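Local structure of arginine decarboxylase, A207R protein (Paramecium bursaria Chlorella virus 1, 2NVA) at residues Met93-Phe101 against Asp119-Asn127; Ile156-Lys164 against Ala197-His206. The protein catalyses the pyridoxal 5'-phosphate-dependent decarboxylation of arginine, leaving agmatine as the amine product. One frame throughout, in Å; residues are numbered along the deposited sequence.

In the fold
Both interactions pair neighbouring outer helices of the pyridoxal-phosphate-binding TIM barrel, and they follow one another along the chain. In interaction 1, helix 96-105, which follows strand 87-89, packs on helix 115-124, which follows strand 109-112. In interaction 2, helix 156-165 packs on helix 184-204; these helices come after strands 129-133 and 170-174. The centres of the two contacts lie about 20 Å apart, and Asp-119 OD1 and Tyr-162 OH, 2.6 Å from each other, probably form a hydrogen bond between them. Four successive helices thus form a continuous part of the barrel's outer layer; interaction 1 also reaches the second subunit, whereas interaction 2 lies away from the ligand site.

Interaction 1 of 2, residues Met93-Phe101 against Asp119-Asn127; sequences MKTIDDLIF and DKIHTYHPN
Ile-96 and Tyr-124 meet where two successive outer helices of the TIM barrel pack together; the axes of 96-101 and 119-124 approach to 10.0 Å and cross at -47°. The CG2 methyl of Ile-96 sits squarely over the phenol ring, 3.4 Å from the centroid of Tyr-124 and only 4° off the ring normal, a close CH-pi contact. This branch lies anti to the backbone N of Ile-96, which aims it at the ring, while CG1 and CD1 reach over the CE2 side. Thr-123 CG2 covers the opposite face toward the rim, so the ring is held between two methyl groups. Ile-100 approaches obliquely, its CD1 3.9 Å from Tyr-124 CD1.

Deeper in, Leu-99 spreads its two methyls across the second helix: CD1 rests on Lys-120 CB at 3.9 Å, and CD2 meets Ile-121 CD1 at 3.7 Å. Lys-120 runs past Ile-96 CG1 and bends at chi3 (-84°), carrying NZ to Lys-94 O at 2.6 Å, where the ammonium arrives from above the carbonyl plane. The same ammonium also reaches Glu-117 and Ile-269 O of the second subunit, tying its helix to the loop leading into the other helix and to the dimer partner. Glu-117 also pairs with Lys-94, whose NZ is bonded to His-91 O and Thr-111 O as well; the shared carboxylate probably eases repulsion between the lysines.

Thr-95 is the N-cap of the first helix, its OG1 accepting from Asp-98 N. At the far end His-125 NE2 is bonded to Val-107 O, and His-125 CD2 lies 3.7 Å from Leu-99 O.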
loop_
_atom_site.group_PDB
_atom_site.type_symbol
_atom_site.label_atom_id
_atom_site.label_comp_id
_atom_site.label_asym_id
_atom_site.label_seq_id
_atom_site.Cartn_x
_atom_site.Cartn_y
_atom_site.Cartn_z
ATOM N N MET A 93 -6.707 -17.069 11.232
ATOM C CA MET A 93 -8.023 -16.808 10.620
ATOM C C MET A 93 -7.989 -17.164 9.133
ATOM O O MET A 93 -7.466 -16.408 8.310
ATOM C CB MET A 93 -8.429 -15.344 10.821
ATOM C CG MET A 93 -8.675 -14.985 12.274
ATOM S SD MET A 93 -10.227 -15.711 12.849
ATOM C CE MET A 93 -10.240 -15.202 14.574
ATOM N N LYS A 94 -8.550 -18.327 8.806
ATOM C CA LYS A 94 -8.427 -18.915 7.473
ATOM C C LYS A 94 -9.823 -19.062 6.881
ATOM O O LYS A 94 -10.737 -19.512 7.578
ATOM C CB LYS A 94 -7.775 -20.302 7.586
ATOM C CG LYS A 94 -6.340 -20.295 8.154
ATOM C CD LYS A 94 -5.900 -21.676 8.684
ATOM C CE LYS A 94 -6.570 -22.035 10.035
ATOM N NZ LYS A 94 -6.421 -20.949 11.077
ATOM N N THR A 95 -9.999 -18.710 5.609
ATOM C CA THR A 95 -11.313 -18.849 5.009
ATOM C C THR A 95 -11.660 -20.336 4.881
ATOM O O THR A 95 -10.776 -21.185 4.752
ATOM C CB THR A 95 -11.426 -18.174 3.619
ATOM O OG1 THR A 95 -10.704 -18.943 2.653
ATOM C CG2 THR A 95 -10.882 -16.735 3.647
ATOM N N ILE A 96 -12.956 -20.619 4.917
ATOM C CA ILE A 96 -13.465 -21.971 4.710
ATOM C C ILE A 96 -12.931 -22.552 3.395
ATOM O O ILE A 96 -12.439 -23.677 3.374
ATOM C CB ILE A 96 -15.001 -21.986 4.748
ATOM C CG1 ILE A 96 -15.485 -21.771 6.188
ATOM C CG2 ILE A 96 -15.546 -23.304 4.180
ATOM C CD1 ILE A 96 -16.977 -21.440 6.325
ATOM N N ASP A 97 -12.990 -21.781 2.309
ATOM C CA ASP A 97 -12.485 -22.310 1.036
ATOM C C ASP A 97 -10.976 -22.570 1.047
ATOM O O ASP A 97 -10.506 -23.502 0.380
ATOM C CB ASP A 97 -12.867 -21.407 -0.133
ATOM C CG ASP A 97 -14.315 -21.550 -0.527
ATOM O OD1 ASP A 97 -14.907 -20.523 -0.940
ATOM O OD2 ASP A 97 -14.892 -22.673 -0.441
ATOM N N ASP A 98 -10.219 -21.759 1.790
ATOM C CA ASP A 98 -8.778 -21.981 1.929
ATOM C C ASP A 98 -8.491 -23.238 2.753
ATOM O O ASP A 98 -7.507 -23.943 2.501
ATOM C CB ASP A 98 -8.068 -20.748 2.542
ATOM C CG ASP A 98 -7.797 -19.650 1.516
ATOM O OD1 ASP A 98 -8.292 -19.770 0.367
ATOM O OD2 ASP A 98 -7.078 -18.669 1.848
ATOM N N LEU A 99 -9.355 -23.511 3.733
ATOM C CA LEU A 99 -9.222 -24.714 4.558
ATOM C C LEU A 99 -9.483 -25.978 3.753
ATOM O O LEU A 99 -8.760 -26.961 3.882
ATOM C CB LEU A 99 -10.160 -24.652 5.772
ATOM C CG LEU A 99 -9.603 -23.795 6.921
ATOM C CD1 LEU A 99 -10.643 -23.630 8.028
ATOM C CD2 LEU A 99 -8.291 -24.358 7.491
ATOM N N ILE A 100 -10.524 -25.940 2.925
ATOM C CA ILE A 100 -10.861 -27.062 2.034
ATOM C C ILE A 100 -9.708 -27.317 1.067
ATOM O O ILE A 100 -9.328 -28.470 0.849
ATOM C CB ILE A 100 -12.173 -26.810 1.269
ATOM C CG1 ILE A 100 -13.342 -26.709 2.261
ATOM C CG2 ILE A 100 -12.436 -27.924 0.238
ATOM C CD1 ILE A 100 -14.597 -26.072 1.674
ATOM N N PHE A 101 -9.159 -26.240 0.507
ATOM C CA PHE A 101 -7.994 -26.320 -0.373
ATOM C C PHE A 101 -6.771 -26.914 0.349
ATOM O O PHE A 101 -6.115 -27.822 -0.184
ATOM C CB PHE A 101 -7.664 -24.933 -0.949
ATOM C CG PHE A 101 -6.434 -24.916 -1.821
ATOM C CD1 PHE A 101 -6.481 -25.403 -3.131
ATOM C CD2 PHE A 101 -5.228 -24.409 -1.336
ATOM C CE1 PHE A 101 -5.340 -25.397 -3.943
ATOM C CE2 PHE A 101 -4.085 -24.395 -2.130
ATOM C CZ PHE A 101 -4.142 -24.887 -3.442
ATOM N N ASP A 119 -14.442 -24.490 15.152
ATOM C CA ASP A 119 -15.677 -24.910 14.473
ATOM C C ASP A 119 -15.419 -25.138 12.984
ATOM O O ASP A 119 -15.842 -26.150 12.430
ATOM C CB ASP A 119 -16.777 -23.857 14.616
ATOM C CG ASP A 119 -17.317 -23.760 16.021
ATOM O OD1 ASP A 119 -17.207 -24.750 16.771
ATOM O OD2 ASP A 119 -17.843 -22.681 16.376
ATOM N N LYS A 120 -14.722 -24.192 12.351
ATOM C CA LYS A 120 -14.394 -24.288 10.927
ATOM C C LYS A 120 -13.557 -25.526 10.652
ATOM O O LYS A 120 -13.820 -26.254 9.692
ATOM C CB LYS A 120 -13.635 -23.042 10.454
ATOM C CG LYS A 120 -14.534 -21.888 10.058
ATOM C CD LYS A 120 -13.727 -20.787 9.371
ATOM C CE LYS A 120 -13.083 -19.874 10.370
ATOM N NZ LYS A 120 -12.171 -18.887 9.717
ATOM N N ILE A 121 -12.553 -25.749 11.495
ATOM C CA ILE A 121 -11.665 -26.917 11.370
ATOM C C ILE A 121 -12.465 -28.209 11.465
ATOM O O ILE A 121 -12.331 -29.096 10.621
ATOM C CB ILE A 121 -10.537 -26.886 12.439
ATOM C CG1 ILE A 121 -9.603 -25.686 12.208
ATOM C CG2 ILE A 121 -9.757 -28.236 12.507
ATOM C CD1 ILE A 121 -8.733 -25.764 10.938
ATOM N N HIS A 122 -13.305 -28.293 12.492
ATOM C CA HIS A 122 -14.146 -29.466 12.712
ATOM C C HIS A 122 -14.962 -29.804 11.466
ATOM O O HIS A 122 -15.021 -30.969 11.047
ATOM C CB HIS A 122 -15.071 -29.246 13.909
ATOM C CG HIS A 122 -15.941 -30.427 14.207
ATOM N ND1 HIS A 122 -15.456 -31.574 14.799
ATOM C CD2 HIS A 122 -17.253 -30.654 13.964
ATOM C CE1 HIS A 122 -16.437 -32.456 14.915
ATOM N NE2 HIS A 122 -17.539 -31.919 14.420
ATOM N N THR A 123 -15.572 -28.784 10.868
ATOM C CA THR A 123 -16.463 -28.983 9.728
ATOM C C THR A 123 -15.704 -29.271 8.417
ATOM O O THR A 123 -16.113 -30.148 7.649
ATOM C CB THR A 123 -17.445 -27.805 9.553
ATOM O OG1 THR A 123 -18.164 -27.595 10.781
ATOM C CG2 THR A 123 -18.444 -28.078 8.426
ATOM N N TYR A 124 -14.583 -28.580 8.196
ATOM C CA TYR A 124 -13.942 -28.534 6.870
ATOM C C TYR A 124 -12.557 -29.158 6.744
ATOM O O TYR A 124 -12.120 -29.475 5.634
ATOM C CB TYR A 124 -13.876 -27.086 6.359
ATOM C CG TYR A 124 -15.239 -26.503 6.202
ATOM C CD1 TYR A 124 -16.061 -26.898 5.141
ATOM C CD2 TYR A 124 -15.740 -25.599 7.135
ATOM C CE1 TYR A 124 -17.346 -26.395 4.997
ATOM C CE2 TYR A 124 -17.023 -25.075 6.999
ATOM C CZ TYR A 124 -17.821 -25.486 5.927
ATOM O OH TYR A 124 -19.092 -24.984 5.780
ATOM N N HIS A 125 -11.865 -29.311 7.861
ATOM C CA HIS A 125 -10.521 -29.876 7.845
ATOM C C HIS A 125 -10.303 -30.600 9.181
ATOM O O HIS A 125 -9.382 -30.268 9.927
ATOM C CB HIS A 125 -9.504 -28.738 7.637
ATOM C CG HIS A 125 -8.146 -29.190 7.198
ATOM N ND1 HIS A 125 -7.758 -30.513 7.201
ATOM C CD2 HIS A 125 -7.062 -28.480 6.794
ATOM C CE1 HIS A 125 -6.500 -30.603 6.794
ATOM N NE2 HIS A 125 -6.057 -29.385 6.533
ATOM N N PRO A 126 -11.171 -31.585 9.500
ATOM C CA PRO A 126 -11.242 -32.172 10.847
ATOM C C PRO A 126 -9.971 -32.845 11.383
ATOM O O PRO A 126 -9.824 -32.974 12.596
ATOM C CB PRO A 126 -12.380 -33.209 10.724
ATOM C CG PRO A 126 -12.523 -33.465 9.294
ATOM C CD PRO A 126 -12.172 -32.185 8.601
ATOM N N ASN A 127 -9.080 -33.277 10.499
ATOM C CA ASN A 127 -7.837 -33.905 10.926
ATOM C C ASN A 127 -6.604 -33.003 10.820
ATOM O O ASN A 127 -5.480 -33.464 10.950
ATOM C CB ASN A 127 -7.616 -35.217 10.172
ATOM C CG ASN A 127 -8.672 -36.252 10.496
ATOM O OD1 ASN A 127 -9.100 -36.380 11.651
ATOM N ND2 ASN A 127 -9.108 -36.994 9.484
#

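Interaction 2 of 2, residues Ile156-Lys164 against Ala197-His206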
loop_
_atom_site.group_PDB
_atom_site.type_symbol
_atom_site.label_atom_id
_atom_site.label_comp_id
_atom_site.label_asym_id
_atom_site.label_seq_id
_atom_site.Cartn_x
_atom_site.Cartn_y
_atom_site.Cartn_z
ATOM N N ILE A 156 -6.870 -19.821 27.402
ATOM C CA ILE A 156 -6.054 -20.956 26.953
ATOM C C ILE A 156 -6.733 -22.297 27.262
ATOM O O ILE A 156 -6.943 -23.112 26.353
ATOM C CB ILE A 156 -4.591 -20.931 27.554
ATOM C CG1 ILE A 156 -3.782 -19.692 27.091
ATOM C CG2 ILE A 156 -3.816 -22.208 27.190
ATOM C CD1 ILE A 156 -4.044 -19.366 25.625
ATOM N N ARG A 157 -7.081 -22.526 28.535
ATOM C CA ARG A 157 -7.691 -23.807 28.911
ATOM C C ARG A 157 -9.011 -24.067 28.178
ATOM O O ARG A 157 -9.242 -25.169 27.676
ATOM C CB ARG A 157 -7.857 -23.964 30.431
ATOM C CG ARG A 157 -8.111 -25.429 30.758
ATOM C CD ARG A 157 -8.282 -25.763 32.222
ATOM N NE ARG A 157 -8.615 -27.185 32.323
ATOM C CZ ARG A 157 -7.732 -28.177 32.422
ATOM N NH1 ARG A 157 -6.429 -27.928 32.463
ATOM N NH2 ARG A 157 -8.163 -29.430 32.506
ATOM N N HIS A 158 -9.863 -23.046 28.115
ATOM C CA HIS A 158 -11.140 -23.144 27.418
ATOM C C HIS A 158 -10.968 -23.574 25.960
ATOM O O HIS A 158 -11.668 -24.475 25.492
ATOM C CB HIS A 158 -11.901 -21.805 27.472
ATOM C CG HIS A 158 -13.054 -21.736 26.512
ATOM N ND1 HIS A 158 -14.251 -22.382 26.739
ATOM C CD2 HIS A 158 -13.176 -21.124 25.308
ATOM C CE1 HIS A 158 -15.064 -22.164 25.720
ATOM N NE2 HIS A 158 -14.436 -21.406 24.839
ATOM N N LEU A 159 -10.049 -22.925 25.251
ATOM C CA LEU A 159 -9.815 -23.220 23.833
ATOM C C LEU A 159 -9.300 -24.644 23.623
ATOM O O LEU A 159 -9.694 -25.322 22.683
ATOM C CB LEU A 159 -8.838 -22.215 23.234
ATOM C CG LEU A 159 -9.395 -20.809 22.990
ATOM C CD1 LEU A 159 -8.277 -19.913 22.506
ATOM C CD2 LEU A 159 -10.548 -20.809 21.981
ATOM N N LEU A 160 -8.437 -25.085 24.526
ATOM C CA LEU A 160 -7.887 -26.436 24.470
ATOM C C LEU A 160 -8.961 -27.477 24.752
ATOM O O LEU A 160 -8.968 -28.543 24.138
ATOM C CB LEU A 160 -6.704 -26.586 25.433
ATOM C CG LEU A 160 -5.461 -25.748 25.070
ATOM C CD1 LEU A 160 -4.507 -25.668 26.241
ATOM C CD2 LEU A 160 -4.746 -26.310 23.843
ATOM N N GLU A 161 -9.863 -27.157 25.676
ATOM C CA GLU A 161 -10.975 -28.047 26.011
ATOM C C GLU A 161 -11.961 -28.138 24.870
ATOM O O GLU A 161 -12.487 -29.206 24.578
ATOM C CB GLU A 161 -11.674 -27.566 27.277
ATOM C CG GLU A 161 -10.889 -27.869 28.540
ATOM C CD GLU A 161 -11.507 -27.263 29.799
ATOM O OE1 GLU A 161 -11.267 -27.821 30.896
ATOM O OE2 GLU A 161 -12.222 -26.229 29.706
ATOM N N TYR A 162 -12.204 -27.005 24.220
ATOM C CA TYR A 162 -13.096 -26.962 23.071
ATOM C C TYR A 162 -12.534 -27.779 21.912
ATOM O O TYR A 162 -13.281 -28.490 21.227
ATOM C CB TYR A 162 -13.366 -25.518 22.651
ATOM C CG TYR A 162 -14.579 -25.361 21.757
ATOM C CD1 TYR A 162 -15.872 -25.593 22.239
ATOM C CD2 TYR A 162 -14.433 -24.984 20.429
ATOM C CE1 TYR A 162 -16.985 -25.453 21.405
ATOM C CE2 TYR A 162 -15.523 -24.820 19.598
ATOM C CZ TYR A 162 -16.787 -25.041 20.085
ATOM O OH TYR A 162 -17.865 -24.896 19.250
ATOM N N ALA A 163 -11.229 -27.675 21.688
ATOM C CA ALA A 163 -10.592 -28.494 20.672
ATOM C C ALA A 163 -10.767 -29.982 20.996
ATOM O O ALA A 163 -11.144 -30.757 20.129
ATOM C CB ALA A 163 -9.125 -28.127 20.537
ATOM N N LYS A 164 -10.512 -30.367 22.248
ATOM C CA LYS A 164 -10.665 -31.769 22.695
ATOM C C LYS A 164 -12.089 -32.271 22.433
ATOM O O LYS A 164 -12.295 -33.370 21.905
ATOM C CB LYS A 164 -10.320 -31.893 24.195
ATOM C CG LYS A 164 -10.193 -33.337 24.717
ATOM C CD LYS A 164 -8.846 -33.964 24.318
ATOM C CE LYS A 164 -8.842 -35.464 24.591
ATOM N NZ LYS A 164 -7.580 -36.086 24.093
ATOM N N ALA A 197 1.337 -23.094 28.673
ATOM C CA ALA A 197 0.233 -23.504 27.797
ATOM C C ALA A 197 0.351 -24.976 27.363
ATOM O O ALA A 197 -0.648 -25.695 27.268
ATOM C CB ALA A 197 0.158 -22.579 26.577
ATOM N N PHE A 198 1.579 -25.405 27.095
ATOM C CA PHE A 198 1.893 -26.790 26.752
ATOM C C PHE A 198 1.378 -27.713 27.859
ATOM O O PHE A 198 0.736 -28.746 27.584
ATOM C CB PHE A 198 3.412 -26.901 26.650
ATOM C CG PHE A 198 3.908 -27.965 25.725
ATOM C CD1 PHE A 198 4.078 -27.696 24.366
ATOM C CD2 PHE A 198 4.284 -29.211 26.232
ATOM C CE1 PHE A 198 4.577 -28.660 23.511
ATOM C CE2 PHE A 198 4.791 -30.197 25.381
ATOM C CZ PHE A 198 4.940 -29.898 24.006
ATOM N N ASN A 199 1.642 -27.319 29.109
ATOM C CA ASN A 199 1.219 -28.073 30.284
ATOM C C ASN A 199 -0.300 -28.109 30.488
ATOM O O ASN A 199 -0.825 -29.102 31.003
ATOM C CB ASN A 199 1.946 -27.588 31.553
ATOM C CG ASN A 199 3.443 -27.929 31.545
ATOM O OD1 ASN A 199 3.905 -28.810 30.798
ATOM N ND2 ASN A 199 4.200 -27.229 32.370
ATOM N N GLU A 200 -0.993 -27.039 30.091
ATOM C CA GLU A 200 -2.454 -27.011 30.096
ATOM C C GLU A 200 -3.020 -27.978 29.058
ATOM O O GLU A 200 -3.997 -28.681 29.330
ATOM C CB GLU A 200 -2.984 -25.611 29.799
ATOM C CG GLU A 200 -2.795 -24.632 30.922
ATOM C CD GLU A 200 -3.889 -24.705 31.975
ATOM O OE1 GLU A 200 -4.090 -23.669 32.656
ATOM O OE2 GLU A 200 -4.551 -25.758 32.141
ATOM N N ALA A 201 -2.384 -28.017 27.884
ATOM C CA ALA A 201 -2.800 -28.912 26.807
ATOM C C ALA A 201 -2.676 -30.378 27.219
ATOM O O ALA A 201 -3.576 -31.184 26.953
ATOM C CB ALA A 201 -2.008 -28.631 25.513
ATOM N N ILE A 202 -1.568 -30.714 27.878
ATOM C CA ILE A 202 -1.371 -32.067 28.408
ATOM C C ILE A 202 -2.464 -32.384 29.449
ATOM O O ILE A 202 -3.036 -33.487 29.451
ATOM C CB ILE A 202 0.058 -32.246 28.984
ATOM C CG1 ILE A 202 1.084 -32.233 27.845
ATOM C CG2 ILE A 202 0.183 -33.561 29.787
ATOM C CD1 ILE A 202 2.511 -31.982 28.286
ATOM N N SER A 203 -2.758 -31.406 30.309
ATOM C CA SER A 203 -3.768 -31.540 31.352
ATOM C C SER A 203 -5.159 -31.847 30.781
ATOM O O SER A 203 -5.905 -32.654 31.333
ATOM C CB SER A 203 -3.809 -30.282 32.233
ATOM O OG SER A 203 -4.768 -30.443 33.276
ATOM N N VAL A 204 -5.481 -31.201 29.665
ATOM C CA VAL A 204 -6.747 -31.382 28.955
ATOM C C VAL A 204 -6.822 -32.757 28.269
ATOM O O VAL A 204 -7.915 -33.313 28.103
ATOM C CB VAL A 204 -6.977 -30.189 27.965
ATOM C CG1 VAL A 204 -8.072 -30.472 26.950
ATOM C CG2 VAL A 204 -7.288 -28.922 28.744
ATOM N N GLY A 205 -5.667 -33.320 27.909
ATOM C CA GLY A 205 -5.620 -34.638 27.262
ATOM C C GLY A 205 -4.986 -34.654 25.876
ATOM O O GLY A 205 -4.992 -35.677 25.197
ATOM N N HIS A 206 -4.452 -33.513 25.448
ATOM C CA HIS A 206 -3.693 -33.431 24.205
ATOM C C HIS A 206 -2.300 -33.973 24.442
ATOM O O HIS A 206 -1.859 -34.080 25.587
ATOM C CB HIS A 206 -3.623 -31.975 23.702
ATOM C CG HIS A 206 -4.964 -31.401 23.374
ATOM N ND1 HIS A 206 -5.682 -31.790 22.265
ATOM C CD2 HIS A 206 -5.732 -30.493 24.021
ATOM C CE1 HIS A 206 -6.830 -31.136 22.233
ATOM N NE2 HIS A 206 -6.888 -30.348 23.291
#
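Arg-157 reaches across to Glu-200 and Ser-203, and its guanidinium is one of three polar links between two consecutive outer helices of the TIM barrel, whose segments 156-164 and 197-204 run 39° from parallel. Arg-157 NH1 donates in the guanidinium plane to both Glu-200 OE2 (2.9 Å), meeting that oxygen nearly head-on along its C-O bond, and Ser-203 OG (3.1 Å). Arg-157 NE turns back to Glu-161 OE1 at 3.1 Å, from above the carboxylate plane, so Arg-157 is shared by two carboxylates in a salt-bridge network. Val-204 CG2 lies over one guanidinium face, 3.8 Å from Arg-157 CZ.

Two knobs interlock beside it. Leu-160 sits among Ala-197, Glu-200, Ala-201 and Val-204, its CD1 3.9 Å from Ala-201 CB; Val-204 in turn packs among Arg-157, Leu-160, Glu-161 and Lys-164.

The second helix ends in a Schellman motif with Gly-205, at positive phi, as C-prime: His-206 N bonds to Ala-201 O, and Gly-205 N weakly to Ile-202 O. His-206 sends NE2 back to Leu-160 O, 2.9 Å away, in a nearly straight bond (173°) lying in the ring plane. That carbonyl also accepts Lys-164 N, the two donors arriving from opposite faces. Lys-164 bends at chi2 (78°), laying CD over the imidazole face and bringing NZ to Gly-205 O at 2.8 Å, from above the carbonyl plane.

Inward, Leu-160 rests on Leu-132 of strand 129-133 and Val-170 of strand 170-174, and His-206 also touches Val-170; within the helical layer, Ala-163 meets Leu-118 of helix 115-124.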